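Local coordinates for protein Abbfa_003403 (Acinetobacter baumannii, PDB 4ZXH) that probably assembles a peptide product as a four-domain nonribosomal peptide synthetase, carrying the growing intermediate on a phosphopantetheine arm between its catalytic domains, at residues 536-541 with 545-550; 550-555 with 621-626; 983-988 with 1012-1017. All blocks are in the same frame, centred on the assembly; numbering follows the deposited sequence.

Contact 1 of 3, residues 536-541 with 545-550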
loop_
_atom_site.group_PDB
_atom_site.type_symbol
_atom_site.label_atom_id
_atom_site.label_comp_id
_atom_site.label_asym_id
_atom_site.label_seq_id
_atom_site.Cartn_x
_atom_site.Cartn_y
_atom_site.Cartn_z
ATOM N N LEU A 536 33.327 32.638 16.770
ATOM C CA LEU A 536 33.158 32.095 18.108
ATOM C C LEU A 536 33.430 30.599 18.124
ATOM O O LEU A 536 32.629 29.813 17.607
ATOM C CB LEU A 536 31.755 32.379 18.618
ATOM C CG LEU A 536 31.503 31.963 20.061
ATOM C CD1 LEU A 536 32.538 32.595 20.981
ATOM C CD2 LEU A 536 30.085 32.386 20.444
ATOM N N MET A 537 34.559 30.213 18.714
ATOM C CA MET A 537 34.980 28.816 18.749
ATOM C C MET A 537 35.168 28.357 20.195
ATOM O O MET A 537 36.290 28.389 20.714
ATOM C CB MET A 537 36.275 28.632 17.949
ATOM C CG MET A 537 36.613 27.196 17.603
ATOM S SD MET A 537 38.222 26.980 16.799
ATOM C CE MET A 537 37.928 27.686 15.189
ATOM N N LEU A 538 34.075 27.929 20.836
ATOM C CA LEU A 538 34.092 27.549 22.258
ATOM C C LEU A 538 33.654 26.113 22.548
ATOM O O LEU A 538 32.983 25.487 21.732
ATOM C CB LEU A 538 33.192 28.492 23.061
ATOM C CG LEU A 538 33.558 29.976 23.089
ATOM C CD1 LEU A 538 32.717 30.717 24.126
ATOM C CD2 LEU A 538 35.048 30.172 23.347
ATOM N N ASP A 539 34.039 25.606 23.720
ATOM C CA ASP A 539 33.469 24.375 24.280
ATOM C C ASP A 539 32.225 24.720 25.076
ATOM O O ASP A 539 32.047 25.866 25.488
ATOM C CB ASP A 539 34.463 23.647 25.183
ATOM C CG ASP A 539 35.375 22.707 24.418
ATOM O OD1 ASP A 539 34.943 22.186 23.368
ATOM O OD2 ASP A 539 36.528 22.489 24.867
ATOM N N ARG A 540 31.364 23.737 25.311
ATOM C CA ARG A 540 30.106 24.020 25.988
ATOM C C ARG A 540 30.302 24.251 27.480
ATOM O O ARG A 540 30.124 23.349 28.292
ATOM C CB ARG A 540 29.103 22.892 25.741
ATOM C CG ARG A 540 28.780 22.737 24.272
ATOM C CD ARG A 540 27.673 21.759 24.038
ATOM N NE ARG A 540 26.410 22.211 24.607
ATOM C CZ ARG A 540 25.640 23.165 24.091
ATOM N NH1 ARG A 540 25.993 23.799 22.979
ATOM N NH2 ARG A 540 24.504 23.485 24.698
ATOM N N THR A 541 30.672 25.473 27.831
ATOM C CA THR A 541 30.857 25.843 29.228
ATOM C C THR A 541 29.815 26.866 29.591
ATOM O O THR A 541 28.937 27.164 28.786
ATOM C CB THR A 541 32.241 26.438 29.496
ATOM O OG1 THR A 541 32.415 27.606 28.675
ATOM C CG2 THR A 541 33.311 25.428 29.175
ATOM N N PRO A 545 26.954 31.162 27.013
ATOM C CA PRO A 545 25.944 32.230 26.970
ATOM C C PRO A 545 26.546 33.604 27.180
ATOM O O PRO A 545 26.119 34.568 26.537
ATOM C CB PRO A 545 24.999 31.874 28.124
ATOM C CG PRO A 545 25.123 30.371 28.245
ATOM C CD PRO A 545 26.580 30.090 27.958
ATOM N N ALA A 546 27.542 33.694 28.059
ATOM C CA ALA A 546 28.193 34.977 28.332
ATOM C C ALA A 546 28.943 35.519 27.098
ATOM O O ALA A 546 28.960 36.725 26.852
ATOM C CB ALA A 546 29.134 34.841 29.510
ATOM N N ALA A 547 29.543 34.633 26.310
ATOM C CA ALA A 547 30.252 35.061 25.107
ATOM C C ALA A 547 29.291 35.690 24.102
ATOM O O ALA A 547 29.589 36.738 23.527
ATOM C CB ALA A 547 30.995 33.887 24.475
ATOM N N ILE A 548 28.144 35.047 23.888
ATOM C CA ILE A 548 27.134 35.588 22.985
ATOM C C ILE A 548 26.792 37.019 23.386
ATOM O O ILE A 548 26.862 37.943 22.574
ATOM C CB ILE A 548 25.824 34.771 22.997
ATOM C CG1 ILE A 548 26.076 33.270 22.777
ATOM C CG2 ILE A 548 24.838 35.352 22.004
ATOM C CD1 ILE A 548 26.107 32.813 21.363
ATOM N N LEU A 549 26.428 37.201 24.650
ATOM C CA LEU A 549 25.929 38.498 25.082
ATOM C C LEU A 549 27.038 39.528 25.132
ATOM O O LEU A 549 26.792 40.707 24.906
ATOM C CB LEU A 549 25.240 38.381 26.438
ATOM C CG LEU A 549 23.932 37.577 26.423
ATOM C CD1 LEU A 549 23.420 37.294 27.817
ATOM C CD2 LEU A 549 22.884 38.333 25.631
ATOM N N GLY A 550 28.260 39.081 25.412
ATOM C CA GLY A 550 29.407 39.978 25.468
ATOM C C GLY A 550 29.674 40.538 24.089
ATOM O O GLY A 550 29.832 41.750 23.918
#
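Ala547 presents its methyl group to two leucines at once. Its CB lies 3.6 Å from CD1 of Leu538 and 4.0 Å from CD1 of Leu536, so a single small side chain on the helix is met by one branch of each leucine from segment 536-541. The other branch of Leu536 serves a second helix residue: its CD2 approaches CD1 of Ile548 at 4.1 Å, the two side chains crossing at about a right angle. The leucines differ in their first torsion. Leu536 carries CG opposite its backbone nitrogen (chi1 -175°), whereas Leu538 turns CG to the side of the nitrogen (chi1 -62°), yet both direct CD1 to Ala547 CB. Nearer the turn the contact changes character, with Thr541 O resting 3.8 Å from Pro545 CD. Thr541 also helps begin the helix, because its OG1 caps the backbone nitrogen of Leu543.

A second shell positions this layer. The hydroxyl of Tyr669 bonds to both Leu536 O and Leu538 N, holding the backbone that bears the leucines, and Arg540, at the centre of an inverse gamma turn, sends its NE to Cys691 O. The contact joins the first strand and the helix of the beta-alpha-beta unit formed by strand 533-537, helix 543-553 and strand 557-560 in the adenylation domain. Strand 533-537 lies between 557-560 and 581-584 in a parallel sheet, while Ala546 and Leu549 of the helix pack against helix 509-525.

Contact 2 of 3, residues 550-555 with 621-626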
loop_
_atom_site.group_PDB
_atom_site.type_symbol
_atom_site.label_atom_id
_atom_site.label_comp_id
_atom_site.label_asym_id
_atom_site.label_seq_id
_atom_site.Cartn_x
_atom_site.Cartn_y
_atom_site.Cartn_z
ATOM N N GLY A 550 28.260 39.081 25.412
ATOM C CA GLY A 550 29.407 39.978 25.468
ATOM C C GLY A 550 29.674 40.538 24.089
ATOM O O GLY A 550 29.832 41.750 23.918
ATOM N N ILE A 551 29.698 39.647 23.098
ATOM C CA ILE A 551 29.892 40.036 21.707
ATOM C C ILE A 551 28.805 41.011 21.261
ATOM O O ILE A 551 29.078 42.007 20.596
ATOM C CB ILE A 551 29.889 38.816 20.793
ATOM C CG1 ILE A 551 31.129 37.965 21.043
ATOM C CG2 ILE A 551 29.862 39.247 19.340
ATOM C CD1 ILE A 551 30.973 36.552 20.530
ATOM N N TRP A 552 27.569 40.727 21.641
ATOM C CA TRP A 552 26.477 41.620 21.320
ATOM C C TRP A 552 26.645 42.977 21.981
ATOM O O TRP A 552 26.348 44.003 21.381
ATOM C CB TRP A 552 25.145 41.009 21.735
ATOM C CG TRP A 552 24.680 39.952 20.797
ATOM C CD1 TRP A 552 25.217 39.634 19.578
ATOM C CD2 TRP A 552 23.584 39.059 20.995
ATOM N NE1 TRP A 552 24.519 38.597 19.014
ATOM C CE2 TRP A 552 23.515 38.230 19.864
ATOM C CE3 TRP A 552 22.661 38.880 22.024
ATOM C CZ2 TRP A 552 22.557 37.249 19.735
ATOM C CZ3 TRP A 552 21.720 37.897 21.894
ATOM C CH2 TRP A 552 21.679 37.090 20.764
ATOM N N ALA A 553 27.129 42.985 23.216
ATOM C CA ALA A 553 27.209 44.226 23.971
ATOM C C ALA A 553 28.294 45.144 23.409
ATOM O O ALA A 553 28.267 46.357 23.626
ATOM C CB ALA A 553 27.455 43.942 25.428
ATOM N N ALA A 554 29.233 44.558 22.673
ATOM C CA ALA A 554 30.275 45.329 22.006
ATOM C C ALA A 554 29.787 45.752 20.631
ATOM O O ALA A 554 30.541 46.309 19.832
ATOM C CB ALA A 554 31.564 44.523 21.896
ATOM N N GLY A 555 28.514 45.472 20.365
ATOM C CA GLY A 555 27.871 45.848 19.120
ATOM C C GLY A 555 28.192 44.941 17.946
ATOM O O GLY A 555 27.846 45.273 16.807
ATOM N N ILE A 621 23.120 43.750 13.482
ATOM C CA ILE A 621 23.207 42.332 13.150
ATOM C C ILE A 621 23.601 41.496 14.374
ATOM O O ILE A 621 24.569 41.818 15.075
ATOM C CB ILE A 621 24.232 42.086 12.012
ATOM C CG1 ILE A 621 23.932 42.982 10.816
ATOM C CG2 ILE A 621 24.211 40.651 11.560
ATOM C CD1 ILE A 621 22.611 42.679 10.162
ATOM N N ALA A 622 22.858 40.422 14.632
ATOM C CA ALA A 622 23.150 39.600 15.801
ATOM C C ALA A 622 24.092 38.429 15.497
ATOM O O ALA A 622 24.988 38.134 16.283
ATOM C CB ALA A 622 21.879 39.087 16.399
ATOM N N TYR A 623 23.886 37.753 14.375
ATOM C CA TYR A 623 24.807 36.701 14.002
ATOM C C TYR A 623 24.720 36.357 12.533
ATOM O O TYR A 623 23.791 36.762 11.842
ATOM C CB TYR A 623 24.562 35.444 14.845
ATOM C CG TYR A 623 23.155 34.883 14.800
ATOM C CD1 TYR A 623 22.693 34.181 13.683
ATOM C CD2 TYR A 623 22.302 34.998 15.893
ATOM C CE1 TYR A 623 21.418 33.642 13.648
ATOM C CE2 TYR A 623 21.013 34.458 15.858
ATOM C CZ TYR A 623 20.587 33.789 14.736
ATOM O OH TYR A 623 19.332 33.249 14.693
ATOM N N VAL A 624 25.712 35.615 12.069
ATOM C CA VAL A 624 25.718 35.065 10.724
ATOM C C VAL A 624 25.813 33.567 10.879
ATOM O O VAL A 624 26.869 33.041 11.207
ATOM C CB VAL A 624 26.898 35.581 9.884
ATOM C CG1 VAL A 624 26.773 35.100 8.457
ATOM C CG2 VAL A 624 26.956 37.095 9.935
ATOM N N MET A 625 24.693 32.888 10.682
ATOM C CA MET A 625 24.598 31.456 10.924
ATOM C C MET A 625 24.765 30.763 9.593
ATOM O O MET A 625 23.980 30.986 8.668
ATOM C CB MET A 625 23.244 31.104 11.567
ATOM C CG MET A 625 23.091 29.659 12.016
ATOM S SD MET A 625 23.977 29.294 13.546
ATOM C CE MET A 625 23.440 30.649 14.608
ATOM N N TYR A 626 25.798 29.946 9.473
ATOM C CA TYR A 626 26.049 29.281 8.207
ATOM C C TYR A 626 25.202 28.022 8.050
ATOM O O TYR A 626 24.898 27.338 9.022
ATOM C CB TYR A 626 27.546 28.999 8.066
ATOM C CG TYR A 626 28.189 30.239 7.546
ATOM C CD1 TYR A 626 28.481 31.297 8.395
ATOM C CD2 TYR A 626 28.407 30.406 6.189
ATOM C CE1 TYR A 626 29.019 32.466 7.903
ATOM C CE2 TYR A 626 28.950 31.566 5.693
ATOM C CZ TYR A 626 29.247 32.596 6.552
ATOM O OH TYR A 626 29.786 33.755 6.054
#
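Trp552 reaches from the last turn of its helix to the backbone of Ala622. From CB, chi1 of -77° sets CG opposite the carbonyl carbon, and the second torsion, near zero (-9°), turns the pyrrole side of the indole to the strand. CD1 passes 3.6 Å from Ala622 O, and the neighbouring NE1 donates to that same oxygen at 2.8 Å with an N-H...O angle of 156°. The oxygen sits close to the indole plane, where the ring N-H points. NE1 is also 3.7 Å from Ala622 CB, and CE2 lies 3.9 Å from both Ala622 O and CB. Farther round the ring, CZ2 comes within 3.9 Å of Ala622 CB and meets Tyr623 CD2 at 4.5 Å, the two rings meeting edge to edge. The bond helps fix the rotation of the indole.

His641 packs edge-to-face with the indole, and Phe618 and Ile644 add further contacts. Ala622 and Tyr623 both face Ile639 in a classic beta bulge of strand 621-627. A Schellman motif with Gly555 ends helix 543-553 just past Trp552; the chain then enters strand 557-560, whose Tyr558 bonds to the backbone of Ala622 and Val624, while helix 641-655 covers the indole.

Contact 3 of 3, residues 983-988 with 1012-1017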
loop_
_atom_site.group_PDB
_atom_site.type_symbol
_atom_site.label_atom_id
_atom_site.label_comp_id
_atom_site.label_asym_id
_atom_site.label_seq_id
_atom_site.Cartn_x
_atom_site.Cartn_y
_atom_site.Cartn_z
ATOM N N CYS A 983 2.995 -25.648 -7.673
ATOM C CA CYS A 983 3.739 -25.364 -8.892
ATOM C C CYS A 983 3.070 -26.018 -10.075
ATOM O O CYS A 983 2.766 -25.349 -11.060
ATOM C CB CYS A 983 5.189 -25.832 -8.800
ATOM S SG CYS A 983 6.253 -24.697 -7.934
ATOM N N THR A 984 2.832 -27.321 -9.978
ATOM C CA THR A 984 2.087 -28.015 -11.021
ATOM C C THR A 984 0.749 -27.327 -11.334
ATOM O O THR A 984 0.352 -27.226 -12.486
ATOM C CB THR A 984 1.840 -29.452 -10.629
ATOM O OG1 THR A 984 3.100 -30.112 -10.580
ATOM C CG2 THR A 984 1.025 -30.130 -11.666
ATOM N N THR A 985 0.074 -26.808 -10.318
ATOM C CA THR A 985 -1.205 -26.167 -10.577
ATOM C C THR A 985 -1.010 -24.820 -11.279
ATOM O O THR A 985 -1.679 -24.538 -12.278
ATOM C CB THR A 985 -2.020 -25.990 -9.304
ATOM O OG1 THR A 985 -2.305 -27.282 -8.754
ATOM C CG2 THR A 985 -3.311 -25.399 -9.644
ATOM N N PHE A 986 -0.078 -24.007 -10.797
ATOM C CA PHE A 986 0.272 -22.782 -11.522
ATOM C C PHE A 986 0.642 -23.055 -12.974
ATOM O O PHE A 986 0.150 -22.345 -13.864
ATOM C CB PHE A 986 1.430 -22.055 -10.868
ATOM C CG PHE A 986 1.029 -21.166 -9.734
ATOM C CD1 PHE A 986 0.021 -21.557 -8.849
ATOM C CD2 PHE A 986 1.693 -19.954 -9.524
ATOM C CE1 PHE A 986 -0.336 -20.743 -7.770
ATOM C CE2 PHE A 986 1.347 -19.137 -8.459
ATOM C CZ PHE A 986 0.337 -19.531 -7.569
ATOM N N GLU A 987 1.491 -24.061 -13.215
ATOM C CA GLU A 987 2.006 -24.360 -14.564
ATOM C C GLU A 987 0.860 -24.676 -15.504
ATOM O O GLU A 987 0.743 -24.147 -16.629
ATOM C CB GLU A 987 2.967 -25.553 -14.553
ATOM C CG GLU A 987 4.388 -25.207 -14.092
ATOM C CD GLU A 987 5.285 -26.443 -13.925
ATOM O OE1 GLU A 987 4.866 -27.594 -14.234
ATOM O OE2 GLU A 987 6.435 -26.250 -13.474
ATOM N N GLN A 988 -0.018 -25.532 -14.985
ATOM C CA GLN A 988 -1.036 -26.186 -15.792
ATOM C C GLN A 988 -2.134 -25.142 -16.185
ATOM O O GLN A 988 -2.565 -25.042 -17.342
ATOM C CB GLN A 988 -1.711 -27.318 -15.065
ATOM C CG GLN A 988 -1.090 -28.541 -15.236
ATOM C CD GLN A 988 -1.993 -29.585 -15.802
ATOM O OE1 GLN A 988 -3.254 -29.554 -15.774
ATOM N NE2 GLN A 988 -1.359 -30.626 -16.151
ATOM N N VAL A 1012 -10.154 -17.346 -9.954
ATOM C CA VAL A 1012 -11.333 -18.045 -9.456
ATOM C C VAL A 1012 -11.228 -19.533 -9.768
ATOM O O VAL A 1012 -11.525 -20.367 -8.925
ATOM C CB VAL A 1012 -12.634 -17.486 -10.046
ATOM C CG1 VAL A 1012 -13.751 -18.465 -9.820
ATOM C CG2 VAL A 1012 -12.973 -16.126 -9.426
ATOM N N LYS A 1013 -10.770 -19.858 -10.974
ATOM C CA LYS A 1013 -10.601 -21.248 -11.365
ATOM C C LYS A 1013 -9.548 -21.911 -10.501
ATOM O O LYS A 1013 -9.748 -23.014 -10.004
ATOM C CB LYS A 1013 -10.223 -21.360 -12.845
ATOM C CG LYS A 1013 -11.334 -20.899 -13.806
ATOM C CD LYS A 1013 -10.928 -21.123 -15.266
ATOM C CE LYS A 1013 -11.787 -20.322 -16.256
ATOM N NZ LYS A 1013 -13.181 -20.807 -16.377
ATOM N N LEU A 1014 -8.420 -21.230 -10.324
ATOM C CA LEU A 1014 -7.330 -21.750 -9.514
ATOM C C LEU A 1014 -7.782 -22.118 -8.099
ATOM O O LEU A 1014 -7.563 -23.233 -7.628
ATOM C CB LEU A 1014 -6.200 -20.733 -9.453
ATOM C CG LEU A 1014 -5.068 -21.073 -8.476
ATOM C CD1 LEU A 1014 -4.534 -22.422 -8.796
ATOM C CD2 LEU A 1014 -3.941 -20.089 -8.584
ATOM N N VAL A 1015 -8.416 -21.172 -7.426
ATOM C CA VAL A 1015 -8.821 -21.371 -6.051
ATOM C C VAL A 1015 -9.809 -22.513 -5.916
ATOM O O VAL A 1015 -9.747 -23.292 -4.962
ATOM C CB VAL A 1015 -9.426 -20.099 -5.475
ATOM C CG1 VAL A 1015 -10.255 -20.415 -4.241
ATOM C CG2 VAL A 1015 -8.305 -19.103 -5.136
ATOM N N ASN A 1016 -10.704 -22.645 -6.881
ATOM C CA ASN A 1016 -11.701 -23.703 -6.792
ATOM C C ASN A 1016 -11.067 -25.078 -6.979
ATOM O O ASN A 1016 -11.519 -26.067 -6.400
ATOM C CB ASN A 1016 -12.827 -23.458 -7.795
ATOM C CG ASN A 1016 -13.886 -22.502 -7.250
ATOM O OD1 ASN A 1016 -14.768 -22.913 -6.493
ATOM N ND2 ASN A 1016 -13.784 -21.220 -7.605
ATOM N N HIS A 1017 -9.993 -25.129 -7.755
ATOM C CA HIS A 1017 -9.208 -26.348 -7.886
ATOM C C HIS A 1017 -8.443 -26.650 -6.593
ATOM O O HIS A 1017 -8.477 -27.774 -6.099
ATOM C CB HIS A 1017 -8.235 -26.239 -9.053
ATOM C CG HIS A 1017 -7.389 -27.456 -9.228
ATOM N ND1 HIS A 1017 -6.052 -27.489 -8.886
ATOM C CD2 HIS A 1017 -7.695 -28.693 -9.680
ATOM C CE1 HIS A 1017 -5.567 -28.693 -9.135
ATOM N NE2 HIS A 1017 -6.545 -29.441 -9.613
#
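Thr985 and His1017 point at each other from opposite directions across two helices of the carrier domain, whose helical bundle is the fold expected of a phosphopantetheine-bearing peptidyl carrier protein. Helix segments 983-988 and 1012-1017 run roughly antiparallel, at 147°, with axes 11.0 Å apart. Four side chains meet between them.

Thr985 is the central one. Its chi1 of -62° sets OG1 beside the backbone nitrogen and opposite the carbonyl carbon, which leaves CG2 opposite the nitrogen and directed into the interface. There the methyl lies 3.5 Å from His1017 ND1 and is a neighbour of Leu1014 CD1, although the very short separation modelled between these two methyls is doubtful. The imidazole is inclined to the methyl, presenting neither a clean face nor a clean edge. Its CE1 is 3.6 Å from Thr985 OG1, yet the hydroxyl has its hydrogen bond within its own helix, to Glu981 O. Leu1014 divides its branches: CD1 goes to the Thr985 side, while CD2 meets CE1 of Phe986 at 3.8 Å, again at a slant. Phe986 leaves its helix on the side away from the partner, and only the rim of its ring returns to the leucine; its ring also packs edge-to-face with Phe1001. Leu1014 also touches Phe1001 of a loop and Leu1031 of helix 1028-1033, tying a third helix to the pair.

Beyond the bundle, Val1012 touches Trp27 and Tyr28 of the condensation domain, and Glu987 forms a salt bridge with Arg1085 of the thioesterase domain. On helix 1008-1022, Asn1016 folds back so that ND2 donates to Val1012 O (2.8 Å, 165°), from the face of that carbonyl opposite to the one used by Asn1016 N.

Overall arrangement
Contacts 1 and 2 are successive uses of one helix, 543-553, in the adenylation domain. They share Gly550, their centres are 11 Å apart, and Leu536 CD2 touches Ile551 CD1 at 4.3 Å. The first half of the helix is thus packed on its own parallel sheet and its end on an antiparallel one. Contact 3 follows later in the chain, in the carrier domain, on the other side of the chain's centre; its centre lies about 74 Å from that of contact 1 and 75 Å from that of contact 2. The contacts are internal to the adenylation and carrier domains respectively, which is consistent with domains that can move relative to one another during synthesis.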